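Local coordinates for protein uroporphyrinogen-III synthetase (Pseudomonas syringae pv. tomato, PDB 3RE1) that probably catalyses the cyclization of the linear tetrapyrrole hydroxymethylbilane to uroporphyrinogen III in porphyrin biosynthesis, at residues Q203-E206 against H207-Q210. Sequence-based numbering, arbitrary orientation.
Sequences QGFE and HLLQ
Two backbone donors converge on the carbonyl oxygen of Phe-205, the last helical residue before the chain turns. Leu-209 N gives the stronger bond, 3.2 Å to Phe-205 O, a helix-type i+4 to i bond whose N-H...O angle of 175° shows it almost straight. Leu-208 N, 3.3 Å from Phe-205 O, adds its weak, bent i+3 companion. That single acceptor therefore links the end of one short helix to the weakly bonded helical turn that follows, across a non-helical break spanning Glu-206 to Leu-208. Glu-206 is the first residue to leave helical geometry, and His-207 takes a positive phi of 76°.

The imidazole of His-207 lies with one face over the carbonyl oxygen of Gln-203; His-207 CG is 3.4 Å from Gln-203 O, which sits toward the rim of the ring. This is a face contact, not a hydrogen bond. With chi1 -65°, CG stands beside the backbone N, consistent with the ring lying by Gln-203 O. On the apolar side, Leu-208 CD2 approaches Phe-205 CD1 at 4.0 Å, the two side chains crossing at about a right angle, and Leu-209 CD2 meets Phe-205 CE2 at 4.3 Å.

Phe-205 and Leu-209 both pack on helix 229-238, while His-207 touches Leu-177. The turn lies in the connection that leads from strand 196-198 to strand 224-226, adjacent parallel strands of the five-stranded sheet.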
ATOM      1  N   GLN A 203       1.416  -7.727   2.534  1.00 46.80           N
ATOM      2  CA  GLN A 203       0.586  -8.826   2.036  1.00 49.83           C
ATOM      3  C   GLN A 203       1.095  -9.094   0.624  1.00 49.62           C
ATOM      4  O   GLN A 203       0.694 -10.061  -0.032  1.00 46.22           O
ATOM      5  CB  GLN A 203      -0.898  -8.461   2.044  1.00 49.47           C
ATOM      6  CG  GLN A 203      -1.369  -7.634   0.866  1.00 55.97           C
ATOM      7  CD  GLN A 203      -2.629  -6.803   1.181  1.00 69.61           C
ATOM      8  OE1 GLN A 203      -3.524  -7.245   1.922  1.00 73.99           O
ATOM      9  NE2 GLN A 203      -2.704  -5.598   0.598  1.00 73.50           N
ATOM     10  N   GLY A 204       2.005  -8.223   0.183  1.00 46.76           N
ATOM     11  CA  GLY A 204       2.659  -8.401  -1.096  1.00 44.62           C
ATOM     12  C   GLY A 204       3.779  -9.413  -0.938  1.00 45.39           C
ATOM     13  O   GLY A 204       3.984 -10.220  -1.834  1.00 40.48           O
ATOM     14  N   PHE A 205       4.495  -9.364   0.196  1.00 42.87           N
ATOM     15  CA  PHE A 205       5.588 -10.299   0.456  1.00 45.08           C
ATOM     16  C   PHE A 205       4.963 -11.673   0.724  1.00 46.88           C
ATOM     17  O   PHE A 205       5.516 -12.716   0.381  1.00 44.50           O
ATOM     18  CB  PHE A 205       6.465  -9.893   1.648  1.00 39.26           C
ATOM     19  CG  PHE A 205       7.427 -10.976   2.036  1.00 38.25           C
ATOM     20  CD1 PHE A 205       8.414 -11.388   1.150  1.00 28.45           C
ATOM     21  CD2 PHE A 205       7.289 -11.656   3.227  1.00 38.25           C
ATOM     22  CE1 PHE A 205       9.226 -12.420   1.464  1.00 31.21           C
ATOM     23  CE2 PHE A 205       8.130 -12.713   3.542  1.00 37.45           C
ATOM     24  CZ  PHE A 205       9.081 -13.094   2.655  1.00 37.71           C
ATOM     25  N   GLU A 206       3.803 -11.657   1.363  1.00 48.20           N
ATOM     26  CA  GLU A 206       2.981 -12.843   1.451  1.00 47.09           C
ATOM     27  C   GLU A 206       2.473 -12.855   0.023  1.00 55.95           C
ATOM     28  O   GLU A 206       2.521 -11.819  -0.656  1.00 64.12           O
ATOM     29  CB  GLU A 206       1.820 -12.597   2.399  1.00 46.06           C
ATOM     30  CG  GLU A 206       2.209 -12.408   3.869  1.00 55.32           C
ATOM     31  CD  GLU A 206       1.141 -11.630   4.681  1.00 66.17           C
ATOM     32  OE1 GLU A 206      -0.003 -11.461   4.176  1.00 66.56           O
ATOM     33  OE2 GLU A 206       1.444 -11.190   5.824  1.00 59.34           O
ATOM     34  N   HIS A 207       1.997 -13.990  -0.467  1.00 55.66           N
ATOM     35  CA  HIS A 207       1.591 -14.066  -1.876  1.00 59.86           C
ATOM     36  C   HIS A 207       2.836 -14.148  -2.801  1.00 59.04           C
ATOM     37  O   HIS A 207       2.712 -14.138  -4.031  1.00 66.57           O
ATOM     38  CB  HIS A 207       0.699 -12.854  -2.293  1.00 57.67           C
ATOM     39  CG  HIS A 207      -0.635 -12.784  -1.598  1.00 66.31           C
ATOM     40  ND1 HIS A 207      -1.677 -11.994  -2.058  1.00 68.26           N
ATOM     41  CD2 HIS A 207      -1.097 -13.388  -0.465  1.00 69.04           C
ATOM     42  CE1 HIS A 207      -2.716 -12.114  -1.242  1.00 65.21           C
ATOM     43  NE2 HIS A 207      -2.389 -12.954  -0.268  1.00 68.55           N
ATOM     44  N   LEU A 208       4.026 -14.171  -2.208  1.00 54.48           N
ATOM     45  CA  LEU A 208       5.281 -14.268  -2.957  1.00 53.02           C
ATOM     46  C   LEU A 208       5.917 -15.497  -2.425  1.00 53.81           C
ATOM     47  O   LEU A 208       6.243 -16.397  -3.161  1.00 57.02           O
ATOM     48  CB  LEU A 208       6.217 -13.106  -2.678  1.00 45.40           C
ATOM     49  CG  LEU A 208       7.666 -13.285  -3.201  1.00 48.98           C
ATOM     50  CD1 LEU A 208       7.670 -13.388  -4.718  1.00 46.41           C
ATOM     51  CD2 LEU A 208       8.613 -12.153  -2.752  1.00 34.04           C
ATOM     52  N   LEU A 209       6.082 -15.508  -1.107  1.00 58.16           N
ATOM     53  CA  LEU A 209       6.535 -16.663  -0.360  1.00 59.35           C
ATOM     54  C   LEU A 209       5.522 -17.809  -0.568  1.00 62.73           C
ATOM     55  O   LEU A 209       5.827 -18.989  -0.371  1.00 61.23           O
ATOM     56  CB  LEU A 209       6.621 -16.287   1.111  1.00 57.00           C
ATOM     57  CG  LEU A 209       7.103 -17.335   2.103  1.00 60.46           C
ATOM     58  CD1 LEU A 209       8.561 -17.654   1.860  1.00 56.94           C
ATOM     59  CD2 LEU A 209       6.904 -16.798   3.520  1.00 64.75           C
ATOM     60  N   GLN A 210       4.318 -17.442  -0.982  1.00 62.97           N
ATOM     61  CA  GLN A 210       3.306 -18.425  -1.315  1.00 67.95           C
ATOM     62  C   GLN A 210       3.662 -19.037  -2.663  1.00 71.07           C
ATOM     63  O   GLN A 210       4.116 -20.176  -2.724  1.00 72.77           O
ATOM     64  CB  GLN A 210       1.950 -17.745  -1.404  1.00 69.25           C
ATOM     65  CG  GLN A 210       0.780 -18.680  -1.502  1.00 71.42           C
ATOM     66  CD  GLN A 210      -0.531 -17.911  -1.660  1.00 81.35           C
ATOM     67  OE1 GLN A 210      -0.840 -16.989  -0.890  1.00 80.90           O
ATOM     68  NE2 GLN A 210      -1.308 -18.282  -2.669  1.00 82.17           N
TER